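Local coordinates for abhydrolase domain-containing protein (PDB 5H3H), which is an esterase of the alpha/beta hydrolase fold that hydrolyses ester bonds and probably also acts as a perhydrolase, at residues I163-E168 with M250-R255. Numbering follows the deposited sequence.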
loop_
_atom_site.group_PDB
_atom_site.type_symbol
_atom_site.label_atom_id
_atom_site.label_comp_id
_atom_site.label_asym_id
_atom_site.label_seq_id
_atom_site.Cartn_x
_atom_site.Cartn_y
_atom_site.Cartn_z
ATOM N N ILE B 163 -28.822 18.032 13.666
ATOM C CA ILE B 163 -28.214 16.902 14.374
ATOM C C ILE B 163 -26.654 16.971 14.352
ATOM O O ILE B 163 -26.002 16.125 14.890
ATOM C CB ILE B 163 -28.848 15.585 13.793
ATOM C CG1 ILE B 163 -29.172 14.636 14.922
ATOM C CG2 ILE B 163 -28.073 14.945 12.638
ATOM C CD1 ILE B 163 -29.622 13.228 14.544
ATOM N N PHE B 164 -26.083 18.036 13.782
ATOM C CA PHE B 164 -24.639 18.164 13.462
ATOM C C PHE B 164 -23.881 18.797 14.608
ATOM O O PHE B 164 -22.725 18.468 14.832
ATOM C CB PHE B 164 -24.498 19.019 12.195
ATOM C CG PHE B 164 -23.200 18.843 11.447
ATOM C CD1 PHE B 164 -22.053 19.425 11.901
ATOM C CD2 PHE B 164 -23.153 18.105 10.274
ATOM C CE1 PHE B 164 -20.863 19.249 11.196
ATOM C CE2 PHE B 164 -21.976 17.959 9.557
ATOM C CZ PHE B 164 -20.852 18.529 10.019
ATOM N N PHE B 165 -24.531 19.676 15.378
ATOM C CA PHE B 165 -23.847 20.498 16.374
ATOM C C PHE B 165 -24.512 20.280 17.704
ATOM O O PHE B 165 -25.712 20.107 17.772
ATOM C CB PHE B 165 -23.883 21.979 16.004
ATOM C CG PHE B 165 -23.156 22.311 14.735
ATOM C CD1 PHE B 165 -21.775 22.230 14.680
ATOM C CD2 PHE B 165 -23.863 22.668 13.578
ATOM C CE1 PHE B 165 -21.084 22.518 13.480
ATOM C CE2 PHE B 165 -23.183 22.948 12.390
ATOM C CZ PHE B 165 -21.792 22.872 12.349
ATOM N N ALA B 166 -23.720 20.272 18.757
ATOM C CA ALA B 166 -24.282 20.129 20.106
ATOM C C ALA B 166 -24.833 21.466 20.610
ATOM O O ALA B 166 -25.753 21.491 21.417
ATOM C CB ALA B 166 -23.228 19.584 21.056
ATOM N N LYS B 167 -24.242 22.571 20.163
ATOM C CA LYS B 167 -24.655 23.908 20.587
ATOM C C LYS B 167 -25.400 24.634 19.482
ATOM O O LYS B 167 -25.215 24.342 18.275
ATOM C CB LYS B 167 -23.436 24.698 21.063
ATOM C CG LYS B 167 -23.083 24.340 22.486
ATOM C CD LYS B 167 -21.863 25.072 22.946
ATOM C CE LYS B 167 -20.607 24.263 22.688
ATOM N NZ LYS B 167 -19.398 25.023 23.119
ATOM N N GLU B 168 -26.283 25.549 19.888
ATOM C CA GLU B 168 -26.916 26.435 18.937
ATOM C C GLU B 168 -25.938 27.563 18.590
ATOM O O GLU B 168 -25.661 28.395 19.391
ATOM C CB GLU B 168 -28.229 26.996 19.460
ATOM C CG GLU B 168 -29.445 26.136 19.094
ATOM C CD GLU B 168 -30.754 26.769 19.570
ATOM O OE1 GLU B 168 -31.607 26.057 20.183
ATOM O OE2 GLU B 168 -30.903 27.996 19.351
ATOM N N MET B 250 -17.236 19.363 15.910
ATOM C CA MET B 250 -16.357 19.933 16.930
ATOM C C MET B 250 -15.609 21.163 16.499
ATOM O O MET B 250 -15.172 21.969 17.326
ATOM C CB MET B 250 -15.399 18.936 17.522
ATOM C CG MET B 250 -14.571 18.085 16.608
ATOM S SD MET B 250 -14.279 16.427 17.365
ATOM C CE MET B 250 -14.489 15.651 15.785
ATOM N N PHE B 251 -15.405 21.278 15.192
ATOM C CA PHE B 251 -14.622 22.394 14.651
ATOM C C PHE B 251 -15.277 23.757 14.911
ATOM O O PHE B 251 -14.591 24.778 14.824
ATOM C CB PHE B 251 -14.314 22.141 13.192
ATOM C CG PHE B 251 -15.528 22.003 12.343
ATOM C CD1 PHE B 251 -16.139 23.121 11.806
ATOM C CD2 PHE B 251 -16.025 20.744 12.042
ATOM C CE1 PHE B 251 -17.298 23.015 11.010
ATOM C CE2 PHE B 251 -17.171 20.631 11.268
ATOM C CZ PHE B 251 -17.775 21.756 10.724
ATOM N N LEU B 252 -16.576 23.774 15.256
ATOM C CA LEU B 252 -17.260 24.919 15.819
ATOM C C LEU B 252 -17.752 24.762 17.272
ATOM O O LEU B 252 -17.770 25.742 18.012
ATOM C CB LEU B 252 -18.480 25.238 14.963
ATOM C CG LEU B 252 -18.325 25.529 13.483
ATOM C CD1 LEU B 252 -19.707 25.877 12.945
ATOM C CD2 LEU B 252 -17.339 26.654 13.224
ATOM N N ASP B 253 -18.217 23.575 17.675
ATOM C CA ASP B 253 -18.678 23.362 19.054
ATOM C C ASP B 253 -17.543 23.677 20.080
ATOM O O ASP B 253 -17.826 24.301 21.111
ATOM C CB ASP B 253 -19.192 21.912 19.294
ATOM C CG ASP B 253 -20.618 21.651 18.791
ATOM O OD1 ASP B 253 -21.436 22.570 18.634
ATOM O OD2 ASP B 253 -20.957 20.469 18.616
ATOM N N GLU B 254 -16.300 23.266 19.776
ATOM C CA GLU B 254 -15.094 23.512 20.600
ATOM C C GLU B 254 -13.973 23.981 19.700
ATOM O O GLU B 254 -12.890 23.430 19.660
ATOM C CB GLU B 254 -14.651 22.263 21.422
ATOM C CG GLU B 254 -15.561 21.942 22.643
ATOM C CD GLU B 254 -15.200 20.652 23.442
ATOM O OE1 GLU B 254 -15.863 19.572 23.234
ATOM O OE2 GLU B 254 -14.251 20.700 24.264
ATOM N N ARG B 255 -14.275 25.044 18.982
ATOM C CA ARG B 255 -13.381 25.592 18.016
ATOM C C ARG B 255 -11.937 25.700 18.480
ATOM O O ARG B 255 -11.027 25.199 17.820
ATOM C CB ARG B 255 -13.859 26.962 17.545
ATOM C CG ARG B 255 -13.099 27.352 16.270
ATOM C CD ARG B 255 -12.650 28.781 16.085
ATOM N NE ARG B 255 -12.086 29.406 17.282
ATOM C CZ ARG B 255 -12.813 30.118 18.119
ATOM N NH1 ARG B 255 -14.117 30.248 17.908
ATOM N NH2 ARG B 255 -12.254 30.644 19.200
#
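In this alpha/beta hydrolase the contact joins segment 163-168, on helix 153-164 and the chain that follows, to the short helix 250-253, and it includes F164 of the ligand pocket. The carboxylate of D253 binds the backbone N-H groups of A166 and K167. D253 OD2 accepts A166 N at 2.8 Å, nearly straight (173°), on the syn side of the carboxylate. K167 N reaches D253 OD1 at 3.2 Å from well above the carboxylate plane. OD1 also bonds H169 and OD2 also bonds G247 N, so each oxygen has a second partner. The chain of K167 bends at chi3 (-92°) and brings NZ to D253 O, 2.7 Å away and in the carbonyl plane. This ties the loop to the backbone at the helix end as well.

Nearer the pocket the contact is apolar. With CG anti to the backbone N (chi1 -159°), the F164 ring is carried to F251 and meets it by its edge. F164 CE1 is 3.9 Å from F251 CE2, and the two side chains cross at about a right angle. F164 also touches the bound ethaneperoxoic acid and packs edge-to-face with H248, probably the histidine of a Ser-His-Asp triad. F165 puts CE1 3.7 Å from L252 CD1, while F164 CD1 lies over one face of the F165 ring, offset toward the rim.

Around the contact, F177 of helix 171-182 meets both F164 and F165. L252 rests on Y39 of helix 38-46. F251 packs on F258 of helix 255-267 and edge-to-face with F95, the last residue of strand 90-95.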